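Local coordinates for amidohydrolase 3 domain-containing protein (Pyrococcus furiosus, PDB 3ICJ) that binds two zinc ions and probably hydrolyses carbon-nitrogen bonds other than peptide bonds, as a member of the amidohydrolase family, at residues Val93-His101 / Leu467-Thr478; Val390-Ser401 / Thr427-Glu438. All blocks are in the same frame, centred on the assembly; numbering follows the deposited sequence. Where two conformers were deposited one is given.

Interaction 1. Residues Val93-His101 / Leu467-Thr478. With ZN (zinc ion), chain B.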
loop_
_atom_site.group_PDB
_atom_site.type_symbol
_atom_site.label_atom_id
_atom_site.label_comp_id
_atom_site.label_asym_id
_atom_site.label_seq_id
_atom_site.Cartn_x
_atom_site.Cartn_y
_atom_site.Cartn_z
ATOM N N VAL A 93 1.476 0.124 25.487
ATOM C CA VAL A 93 0.904 -0.750 24.461
ATOM C C VAL A 93 -0.064 0.087 23.597
ATOM O O VAL A 93 -0.691 1.020 24.096
ATOM C CB VAL A 93 0.192 -1.974 25.090
ATOM C CG1 VAL A 93 -0.418 -2.883 24.036
ATOM C CG2 VAL A 93 1.156 -2.793 25.970
ATOM N N MET A 94 -0.172 -0.243 22.312
ATOM C CA MET A 94 -1.192 0.376 21.426
ATOM C C MET A 94 -1.646 -0.630 20.351
ATOM O O MET A 94 -0.915 -1.595 20.071
ATOM C CB MET A 94 -0.636 1.687 20.796
ATOM C CG MET A 94 0.483 1.529 19.714
ATOM S SD MET A 94 0.884 3.066 18.789
ATOM C CE MET A 94 -0.343 2.975 17.476
ATOM N N PRO A 95 -2.837 -0.415 19.731
ATOM C CA PRO A 95 -3.218 -1.272 18.607
ATOM C C PRO A 95 -2.142 -1.194 17.527
ATOM O O PRO A 95 -1.558 -0.109 17.304
ATOM C CB PRO A 95 -4.531 -0.639 18.107
ATOM C CG PRO A 95 -5.060 0.118 19.301
ATOM C CD PRO A 95 -3.828 0.661 19.959
ATOM N N ALA A 96 -1.837 -2.338 16.910
ATOM C CA ALA A 96 -0.860 -2.373 15.845
ATOM C C ALA A 96 -1.340 -1.555 14.643
ATOM O O ALA A 96 -2.549 -1.336 14.459
ATOM C CB ALA A 96 -0.541 -3.816 15.439
ATOM N N PHE A 97 -0.380 -1.068 13.863
ATOM C CA PHE A 97 -0.698 -0.303 12.666
ATOM C C PHE A 97 -1.408 -1.179 11.644
ATOM O O PHE A 97 -1.191 -2.390 11.590
ATOM C CB PHE A 97 0.559 0.322 12.066
ATOM C CG PHE A 97 1.143 1.419 12.916
ATOM C CD1 PHE A 97 0.520 2.652 12.998
ATOM C CD2 PHE A 97 2.307 1.198 13.661
ATOM C CE1 PHE A 97 1.038 3.674 13.811
ATOM C CE2 PHE A 97 2.853 2.232 14.460
ATOM C CZ PHE A 97 2.202 3.461 14.535
ATOM N N PHE A 98 -2.258 -0.540 10.858
ATOM C CA PHE A 98 -3.022 -1.187 9.817
ATOM C C PHE A 98 -2.782 -0.289 8.615
ATOM O O PHE A 98 -3.285 0.839 8.576
ATOM C CB PHE A 98 -4.511 -1.202 10.225
ATOM C CG PHE A 98 -5.412 -2.087 9.366
ATOM C CD1 PHE A 98 -6.369 -2.891 9.971
ATOM C CD2 PHE A 98 -5.293 -2.138 7.972
ATOM C CE1 PHE A 98 -7.220 -3.711 9.206
ATOM C CE2 PHE A 98 -6.135 -2.959 7.197
ATOM C CZ PHE A 98 -7.093 -3.752 7.819
ATOM N N ASP A 99 -1.993 -0.775 7.651
ATOM C CA ASP A 99 -1.746 -0.055 6.406
ATOM C C ASP A 99 -2.831 -0.430 5.390
ATOM O O ASP A 99 -2.860 -1.547 4.869
ATOM C CB ASP A 99 -0.334 -0.396 5.876
ATOM C CG ASP A 99 0.129 0.531 4.749
ATOM O OD1 ASP A 99 -0.648 0.815 3.832
ATOM O OD2 ASP A 99 1.299 0.955 4.745
ATOM N N SER A 100 -3.734 0.499 5.089
ATOM C CA SER A 100 -4.916 0.113 4.320
ATOM C C SER A 100 -4.685 -0.034 2.800
ATOM O O SER A 100 -5.589 -0.446 2.086
ATOM C CB SER A 100 -6.091 1.044 4.619
ATOM O OG SER A 100 -5.688 2.397 4.592
ATOM N N HIS A 101 -3.484 0.304 2.316
ATOM C CA HIS A 101 -3.161 0.225 0.880
ATOM C C HIS A 101 -1.670 0.043 0.636
ATOM O O HIS A 101 -0.897 1.002 0.733
ATOM C CB HIS A 101 -3.652 1.511 0.175
ATOM C CG HIS A 101 -3.472 1.527 -1.312
ATOM N ND1 HIS A 101 -4.519 1.766 -2.177
ATOM C CD2 HIS A 101 -2.368 1.389 -2.089
ATOM C CE1 HIS A 101 -4.072 1.745 -3.421
ATOM N NE2 HIS A 101 -2.771 1.521 -3.396
ATOM N N LEU A 467 -2.904 8.686 14.750
ATOM C CA LEU A 467 -2.825 7.321 15.288
ATOM C C LEU A 467 -4.158 6.570 15.136
ATOM O O LEU A 467 -4.171 5.402 14.738
ATOM C CB LEU A 467 -2.350 7.344 16.739
ATOM C CG LEU A 467 -0.872 7.753 16.904
ATOM C CD1 LEU A 467 -0.595 8.263 18.298
ATOM C CD2 LEU A 467 0.085 6.643 16.548
ATOM N N HIS A 468 -5.271 7.252 15.418
ATOM C CA HIS A 468 -6.579 6.695 15.114
ATOM C C HIS A 468 -6.724 6.253 13.654
ATOM O O HIS A 468 -7.103 5.099 13.381
ATOM C CB HIS A 468 -7.696 7.683 15.446
ATOM C CG HIS A 468 -9.016 7.252 14.901
ATOM N ND1 HIS A 468 -9.640 6.093 15.313
ATOM C CD2 HIS A 468 -9.819 7.804 13.960
ATOM C CE1 HIS A 468 -10.776 5.952 14.647
ATOM N NE2 HIS A 468 -10.905 6.976 13.821
ATOM N N LEU A 469 -6.400 7.159 12.727
ATOM C CA LEU A 469 -6.485 6.886 11.270
ATOM C C LEU A 469 -5.589 5.750 10.772
ATOM O O LEU A 469 -5.945 5.031 9.841
ATOM C CB LEU A 469 -6.229 8.172 10.459
ATOM C CG LEU A 469 -7.290 9.234 10.790
ATOM C CD1 LEU A 469 -6.873 10.614 10.263
ATOM C CD2 LEU A 469 -8.692 8.849 10.320
ATOM N N TYR A 470 -4.453 5.564 11.415
ATOM C CA TYR A 470 -3.505 4.529 11.035
ATOM C C TYR A 470 -3.754 3.197 11.747
ATOM O O TYR A 470 -3.029 2.248 11.550
ATOM C CB TYR A 470 -2.088 5.010 11.315
ATOM C CG TYR A 470 -1.064 4.702 10.258
ATOM C CD1 TYR A 470 -0.098 5.619 9.929
ATOM C CD2 TYR A 470 -1.051 3.492 9.608
ATOM C CE1 TYR A 470 0.845 5.339 8.992
ATOM C CE2 TYR A 470 -0.117 3.210 8.668
ATOM C CZ TYR A 470 0.831 4.137 8.363
ATOM O OH TYR A 470 1.768 3.856 7.428
ATOM N N THR A 471 -4.794 3.149 12.565
ATOM C CA THR A 471 -5.219 1.932 13.220
ATOM C C THR A 471 -6.674 1.571 12.906
ATOM O O THR A 471 -6.940 0.816 11.996
ATOM C CB THR A 471 -4.973 1.998 14.739
ATOM O OG1 THR A 471 -5.561 3.179 15.270
ATOM C CG2 THR A 471 -3.502 2.012 15.050
ATOM N N HIS A 472 -7.610 2.126 13.660
ATOM C CA HIS A 472 -9.017 1.848 13.458
ATOM C C HIS A 472 -9.537 2.455 12.164
ATOM O O HIS A 472 -10.404 1.908 11.531
ATOM C CB HIS A 472 -9.862 2.315 14.650
ATOM C CG HIS A 472 -11.263 1.785 14.647
ATOM N ND1 HIS A 472 -12.366 2.596 14.746
ATOM C CD2 HIS A 472 -11.737 0.523 14.547
ATOM C CE1 HIS A 472 -13.457 1.859 14.723
ATOM N NE2 HIS A 472 -13.102 0.598 14.598
ATOM N N GLY A 473 -8.974 3.584 11.775
ATOM C CA GLY A 473 -9.411 4.277 10.563
ATOM C C GLY A 473 -9.218 3.364 9.367
ATOM O O GLY A 473 -10.155 3.071 8.623
ATOM N N SER A 474 -7.987 2.881 9.225
ATOM C CA SER A 474 -7.633 1.905 8.221
ATOM C C SER A 474 -8.485 0.631 8.263
ATOM O O SER A 474 -8.928 0.150 7.218
ATOM C CB SER A 474 -6.166 1.560 8.371
ATOM O OG SER A 474 -5.356 2.565 7.789
ATOM N N ALA A 475 -8.720 0.105 9.461
ATOM C CA ALA A 475 -9.561 -1.070 9.637
ATOM C C ALA A 475 -10.965 -0.855 9.101
ATOM O O ALA A 475 -11.493 -1.700 8.377
ATOM C CB ALA A 475 -9.609 -1.480 11.108
ATOM N N GLN A 476 -11.561 0.291 9.436
ATOM C CA GLN A 476 -12.921 0.619 8.963
ATOM C C GLN A 476 -12.986 0.780 7.467
ATOM O O GLN A 476 -13.947 0.366 6.845
ATOM C CB GLN A 476 -13.471 1.860 9.657
ATOM C CG GLN A 476 -13.780 1.573 11.103
ATOM C CD GLN A 476 -15.013 2.269 11.567
ATOM O OE1 GLN A 476 -14.978 3.447 11.948
ATOM N NE2 GLN A 476 -16.129 1.546 11.549
ATOM N N VAL A 477 -11.926 1.339 6.899
ATOM C CA VAL A 477 -11.823 1.569 5.470
ATOM C C VAL A 477 -11.696 0.235 4.725
ATOM O O VAL A 477 -12.174 0.104 3.597
ATOM C CB VAL A 477 -10.691 2.600 5.204
ATOM C CG1 VAL A 477 -10.108 2.499 3.823
ATOM C CG2 VAL A 477 -11.263 3.996 5.466
ATOM N N THR A 478 -11.120 -0.767 5.407
ATOM C CA THR A 478 -10.942 -2.122 4.877
ATOM C C THR A 478 -12.048 -3.111 5.365
ATOM O O THR A 478 -11.893 -4.332 5.261
ATOM C CB THR A 478 -9.495 -2.619 5.216
ATOM O OG1 THR A 478 -8.555 -1.538 4.984
ATOM C CG2 THR A 478 -9.068 -3.797 4.332
HETATM ZN ZN ZN B . -1.268 1.501 -5.126
HETATM O O HOH W 1 2.597 1.297 6.967
#
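Ser474 OG meets two groups of the strand segment, lying 2.8 Å from Phe98 O and 3.2 Å from Ser100 OG; its CB points at the strand. Ser100 OG has a stronger partner in Ser393. One turn back, at the wider pi-type turn of the helix, Phe98 N donates to Tyr470 O over 3.0 Å, with an N-H...O angle of 165°.

The Phe98 ring lies on the helix: Ala475 CA makes a CH-pi contact over one face, 3.9 Å from the ring centroid. With CG anti to the backbone N (chi1 -169°), the ring runs along the helix toward its C-terminal end, where CZ meets Thr478 CB at 3.7 Å. Thr478 OG1 in turn donates to Ser474 O.

Phe97 and Tyr470 form a T-shaped pair, the edge of Phe97 turned to the face of Tyr470, planes at 70° and centroids 5.2 Å apart. Trp443 makes a second edge-to-face pair with Phe97. Further back, Met94 CE packs on Leu467 CD2 at 3.8 Å, the two side chains crossing at about a right angle.

A water links Asp99 and Tyr470: it donates to Asp99 OD2 at 2.6 Å and accepts from Tyr470 OH. Thr433 OG1 also bonds OD2, while Asp99 OD1 accepts from His101 N through its anti lone pair, an Asx turn that fixes the corner ahead of the metal. His101 NE2 then binds zinc and His103 joins it there, the His-x-His signature of the amidohydrolase barrel at the end of its first strand.

Interaction 2. Residues Val390-Ser401 / Thr427-Glu438; sequences VRISAQPHFIVS and TKLGFSTDSPIE. With ZN (zinc ion), chain B.
Ile392 and Leu429, Ser393 and Gly430, and Ala394 and Phe431 face each other as bridges of a parallel ladder whose short strand axes lie 4.8 Å apart. Its backbone bonds alternate between the strands: Ile392 N to Lys428 O, Gly430 N to Ile392 O, Ala394 N to Gly430 O, and Ser432 N to Ala394 O. Beyond the strands, a water accepts from His397 N and donates to Ser432 O, carrying the pairing one step into the loops.

Among the polar side chains, Gln395 bends at chi2 (75°) and brings NE2 to Ser432 OG at 2.6 Å, the partner tilted out of its amide plane. Its OE1 takes a bond from His373, a zinc ligand, and so Gln395 is a second-shell residue. Ser393 OG bonds Ser432 OG at 3.1 Å and also reaches Ser100. Further along, His397 ND1 donates almost straight, in its ring plane, to Glu438 OE1 at 2.7 Å, meeting it on the anti side but 31° out of the carboxylate plane. Ser401 OG donates to the syn lone pair of the same Glu438 OE1 at 2.6 Å, so two donors hold one oxygen.

Apolar contact is led by Pro396 CG, which stands over the centre of the Phe431 ring, 3.5 Å from its centroid and 2° off the normal, a CH-pi contact. Ile392 CG2 touches Leu429 CD1 at 3.8 Å.

Metal binding comes from Asp434 OD1, 2.4 Å from the zinc, at the loop beyond strand 429-431. Phe398 turns its edge to Asp434 OD2; within 390-401, Gln395 CB packs over one face of that ring.

Strand 391-394 runs between strands 370-371 and 429-431. Phe431 packs against Leu469 and Tyr470 of helix 463-477 and Ala449 of helix 442-451, and its backbone bonds Ser100 of strand 92-102.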
loop_
_atom_site.group_PDB
_atom_site.type_symbol
_atom_site.label_atom_id
_atom_site.label_comp_id
_atom_site.label_asym_id
_atom_site.label_seq_id
_atom_site.Cartn_x
_atom_site.Cartn_y
_atom_site.Cartn_z
ATOM N N VAL A 390 -18.476 7.175 1.215
ATOM C CA VAL A 390 -17.333 6.567 0.524
ATOM C C VAL A 390 -16.133 6.514 1.463
ATOM O O VAL A 390 -15.764 7.524 2.079
ATOM C CB VAL A 390 -16.931 7.362 -0.738
ATOM C CG1 VAL A 390 -15.854 6.603 -1.532
ATOM C CG2 VAL A 390 -18.152 7.625 -1.617
ATOM N N ARG A 391 -15.531 5.337 1.572
ATOM C CA ARG A 391 -14.346 5.160 2.394
ATOM C C ARG A 391 -13.142 5.601 1.579
ATOM O O ARG A 391 -13.134 5.448 0.357
ATOM C CB ARG A 391 -14.233 3.707 2.816
ATOM C CG ARG A 391 -15.337 3.285 3.801
ATOM C CD ARG A 391 -15.544 1.784 3.819
ATOM N NE ARG A 391 -16.285 1.290 2.656
ATOM C CZ ARG A 391 -15.843 0.366 1.799
ATOM N NH1 ARG A 391 -14.663 -0.206 1.968
ATOM N NH2 ARG A 391 -16.599 -0.013 0.770
ATOM N N ILE A 392 -12.143 6.177 2.242
ATOM C CA ILE A 392 -10.987 6.759 1.552
ATOM C C ILE A 392 -9.686 6.272 2.199
ATOM O O ILE A 392 -9.539 6.283 3.410
ATOM C CB ILE A 392 -11.022 8.318 1.548
ATOM C CG1 ILE A 392 -12.196 8.831 0.690
ATOM C CG2 ILE A 392 -9.714 8.888 0.996
ATOM C CD1 ILE A 392 -12.539 10.305 0.926
ATOM N N SER A 393 -8.767 5.802 1.369
ATOM C CA SER A 393 -7.428 5.488 1.822
ATOM C C SER A 393 -6.451 6.549 1.299
ATOM O O SER A 393 -6.273 6.695 0.084
ATOM C CB SER A 393 -7.022 4.104 1.346
ATOM O OG SER A 393 -5.955 3.628 2.143
ATOM N N ALA A 394 -5.826 7.271 2.223
ATOM C CA ALA A 394 -4.917 8.369 1.885
ATOM C C ALA A 394 -3.511 8.093 2.409
ATOM O O ALA A 394 -3.330 7.388 3.407
ATOM C CB ALA A 394 -5.453 9.673 2.432
ATOM N N GLN A 395 -2.519 8.669 1.729
ATOM C CA GLN A 395 -1.104 8.439 1.998
ATOM C C GLN A 395 -0.460 9.762 2.431
ATOM O O GLN A 395 -0.103 10.591 1.571
ATOM C CB GLN A 395 -0.392 7.867 0.749
ATOM C CG GLN A 395 -0.888 6.479 0.277
ATOM C CD GLN A 395 -2.244 6.524 -0.449
ATOM O OE1 GLN A 395 -2.526 7.463 -1.206
ATOM N NE2 GLN A 395 -3.087 5.510 -0.218
ATOM N N PRO A 396 -0.330 9.984 3.758
ATOM C CA PRO A 396 0.144 11.300 4.192
ATOM C C PRO A 396 1.558 11.651 3.737
ATOM O O PRO A 396 1.838 12.833 3.550
ATOM C CB PRO A 396 0.070 11.228 5.715
ATOM C CG PRO A 396 -0.981 10.198 5.992
ATOM C CD PRO A 396 -0.860 9.192 4.890
ATOM N N HIS A 397 2.428 10.659 3.539
ATOM C CA HIS A 397 3.786 10.951 3.098
ATOM C C HIS A 397 3.850 11.547 1.678
ATOM O O HIS A 397 4.842 12.153 1.317
ATOM C CB HIS A 397 4.741 9.747 3.269
ATOM C CG HIS A 397 6.183 10.149 3.349
ATOM N ND1 HIS A 397 7.067 9.967 2.306
ATOM C CD2 HIS A 397 6.880 10.778 4.328
ATOM C CE1 HIS A 397 8.253 10.452 2.645
ATOM N NE2 HIS A 397 8.166 10.950 3.865
ATOM N N PHE A 398 2.782 11.407 0.891
ATOM C CA PHE A 398 2.676 12.086 -0.420
ATOM C C PHE A 398 2.853 13.607 -0.248
ATOM O O PHE A 398 3.372 14.281 -1.130
ATOM C CB PHE A 398 1.311 11.840 -1.091
ATOM C CG PHE A 398 1.142 10.486 -1.788
ATOM C CD1 PHE A 398 2.027 9.443 -1.602
ATOM C CD2 PHE A 398 0.025 10.268 -2.588
ATOM C CE1 PHE A 398 1.834 8.208 -2.244
ATOM C CE2 PHE A 398 -0.182 9.049 -3.227
ATOM C CZ PHE A 398 0.736 8.012 -3.051
ATOM N N ILE A 399 2.418 14.143 0.888
ATOM C CA ILE A 399 2.593 15.570 1.192
ATOM C C ILE A 399 4.074 15.983 1.170
ATOM O O ILE A 399 4.430 16.999 0.558
ATOM C CB ILE A 399 1.923 15.978 2.529
ATOM C CG1 ILE A 399 0.410 15.762 2.438
ATOM C CG2 ILE A 399 2.220 17.447 2.844
ATOM C CD1 ILE A 399 -0.351 15.837 3.792
ATOM N N VAL A 400 4.921 15.176 1.818
ATOM C CA VAL A 400 6.374 15.341 1.802
ATOM C C VAL A 400 6.998 15.111 0.407
ATOM O O VAL A 400 7.802 15.919 -0.055
ATOM C CB VAL A 400 7.053 14.385 2.846
ATOM C CG1 VAL A 400 8.579 14.559 2.858
ATOM C CG2 VAL A 400 6.500 14.646 4.237
ATOM N N SER A 401 6.610 14.028 -0.261
ATOM C CA SER A 401 7.253 13.590 -1.513
ATOM C C SER A 401 6.896 14.428 -2.727
ATOM O O SER A 401 7.729 14.668 -3.598
ATOM C CB SER A 401 6.885 12.143 -1.821
ATOM O OG SER A 401 7.380 11.266 -0.840
ATOM N N THR A 427 -16.136 11.472 6.438
ATOM C CA THR A 427 -16.323 10.067 6.096
ATOM C C THR A 427 -15.280 9.206 6.818
ATOM O O THR A 427 -14.429 9.737 7.552
ATOM C CB THR A 427 -16.243 9.849 4.550
ATOM O OG1 THR A 427 -16.665 8.519 4.224
ATOM C CG2 THR A 427 -14.825 10.086 4.018
ATOM N N LYS A 428 -15.348 7.893 6.614
ATOM C CA LYS A 428 -14.320 6.990 7.141
ATOM C C LYS A 428 -13.055 7.090 6.314
ATOM O O LYS A 428 -13.091 6.898 5.091
ATOM C CB LYS A 428 -14.823 5.539 7.191
ATOM C CG LYS A 428 -15.827 5.324 8.325
ATOM C CD LYS A 428 -16.655 4.074 8.134
ATOM C CE LYS A 428 -17.693 3.991 9.258
ATOM N NZ LYS A 428 -18.596 2.831 9.091
ATOM N N LEU A 429 -11.942 7.394 6.981
ATOM C CA LEU A 429 -10.667 7.562 6.280
ATOM C C LEU A 429 -9.593 6.721 6.962
ATOM O O LEU A 429 -9.654 6.497 8.155
ATOM C CB LEU A 429 -10.254 9.045 6.191
ATOM C CG LEU A 429 -8.944 9.334 5.447
ATOM C CD1 LEU A 429 -9.090 10.395 4.397
ATOM C CD2 LEU A 429 -7.886 9.740 6.448
ATOM N N GLY A 430 -8.628 6.244 6.192
ATOM C CA GLY A 430 -7.557 5.412 6.741
ATOM C C GLY A 430 -6.233 5.825 6.135
ATOM O O GLY A 430 -6.208 6.429 5.055
ATOM N N PHE A 431 -5.141 5.504 6.843
ATOM C CA PHE A 431 -3.809 5.859 6.405
ATOM C C PHE A 431 -3.075 4.677 5.814
ATOM O O PHE A 431 -3.237 3.534 6.262
ATOM C CB PHE A 431 -2.978 6.464 7.540
ATOM C CG PHE A 431 -3.291 7.915 7.844
ATOM C CD1 PHE A 431 -4.176 8.660 7.058
ATOM C CD2 PHE A 431 -2.679 8.536 8.931
ATOM C CE1 PHE A 431 -4.443 10.005 7.362
ATOM C CE2 PHE A 431 -2.937 9.874 9.234
ATOM C CZ PHE A 431 -3.817 10.611 8.443
ATOM N N SER A 432 -2.258 4.981 4.810
ATOM C CA SER A 432 -1.461 4.003 4.100
ATOM C C SER A 432 -0.212 4.648 3.536
ATOM O O SER A 432 -0.055 5.867 3.584
ATOM C CB SER A 432 -2.256 3.362 2.961
ATOM O OG SER A 432 -2.908 4.316 2.121
ATOM N N THR A 433 0.669 3.815 2.992
ATOM C CA THR A 433 1.914 4.279 2.413
ATOM C C THR A 433 1.981 4.107 0.902
ATOM O O THR A 433 2.774 4.795 0.246
ATOM C CB THR A 433 3.112 3.552 3.053
ATOM O OG1 THR A 433 2.985 2.135 2.849
ATOM C CG2 THR A 433 3.149 3.834 4.544
ATOM N N ASP A 434 1.176 3.178 0.358
ATOM C CA ASP A 434 1.258 2.756 -1.052
ATOM C C ASP A 434 2.645 2.169 -1.297
ATOM O O ASP A 434 3.193 2.286 -2.392
ATOM C CB ASP A 434 0.926 3.908 -2.034
ATOM C CG ASP A 434 0.590 3.418 -3.453
ATOM O OD1 ASP A 434 0.552 2.190 -3.696
ATOM O OD2 ASP A 434 0.370 4.275 -4.331
ATOM N N SER A 435 3.197 1.548 -0.250
ATOM C CA SER A 435 4.526 0.931 -0.278
ATOM C C SER A 435 4.561 -0.078 -1.444
ATOM O O SER A 435 3.573 -0.837 -1.641
ATOM C CB SER A 435 4.834 0.281 1.085
ATOM O OG SER A 435 6.101 -0.339 1.117
ATOM N N PRO A 436 5.671 -0.075 -2.237
ATOM C CA PRO A 436 6.951 0.627 -1.984
ATOM C C PRO A 436 7.112 2.044 -2.558
ATOM O O PRO A 436 8.240 2.526 -2.631
ATOM C CB PRO A 436 7.986 -0.309 -2.620
ATOM C CG PRO A 436 7.237 -0.967 -3.750
ATOM C CD PRO A 436 5.738 -0.844 -3.490
ATOM N N ILE A 437 6.022 2.692 -2.973
ATOM C CA ILE A 437 6.107 4.078 -3.468
ATOM C C ILE A 437 6.659 5.006 -2.373
ATOM O O ILE A 437 7.627 5.742 -2.611
ATOM C CB ILE A 437 4.752 4.621 -4.065
ATOM C CG1 ILE A 437 4.276 3.768 -5.260
ATOM C CG2 ILE A 437 4.873 6.095 -4.484
ATOM C CD1 ILE A 437 5.265 3.683 -6.440
ATOM N N GLU A 438 6.069 4.941 -1.174
ATOM C CA GLU A 438 6.568 5.706 -0.016
ATOM C C GLU A 438 7.234 4.760 0.982
ATOM O O GLU A 438 7.072 3.536 0.832
ATOM C CB GLU A 438 5.434 6.490 0.658
ATOM C CG GLU A 438 4.661 7.417 -0.258
ATOM C CD GLU A 438 5.493 8.571 -0.804
ATOM O OE1 GLU A 438 6.452 8.992 -0.120
ATOM O OE2 GLU A 438 5.180 9.065 -1.916
HETATM ZN ZN ZN B . -1.268 1.501 -5.126
HETATM O O HOH W 2 2.023 7.780 3.691
#

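Overall arrangement
Interaction 1 is wholly buried; interaction 2 is mostly so, with more exposed residues such as Thr427, Lys428 and Ile437. Interaction 1 sets a strand against a helix and relies on aromatic rings; interaction 2 pairs two parallel strands and relies on a backbone ladder, with side-chain polar bonds mostly in the loops at the strand ends. Their centres are 12 Å apart and they meet directly: Ser100 OG lies 2.8 Å from Ser393 OG, and Asp99 OD2 lies 2.8 Å from Thr433 OG1. In the sequence, interaction 2 falls between the two segments of interaction 1. Neighbouring barrel strands supply the same zinc, through His101 ending 92-102 and Asp434 in the loop after 429-431.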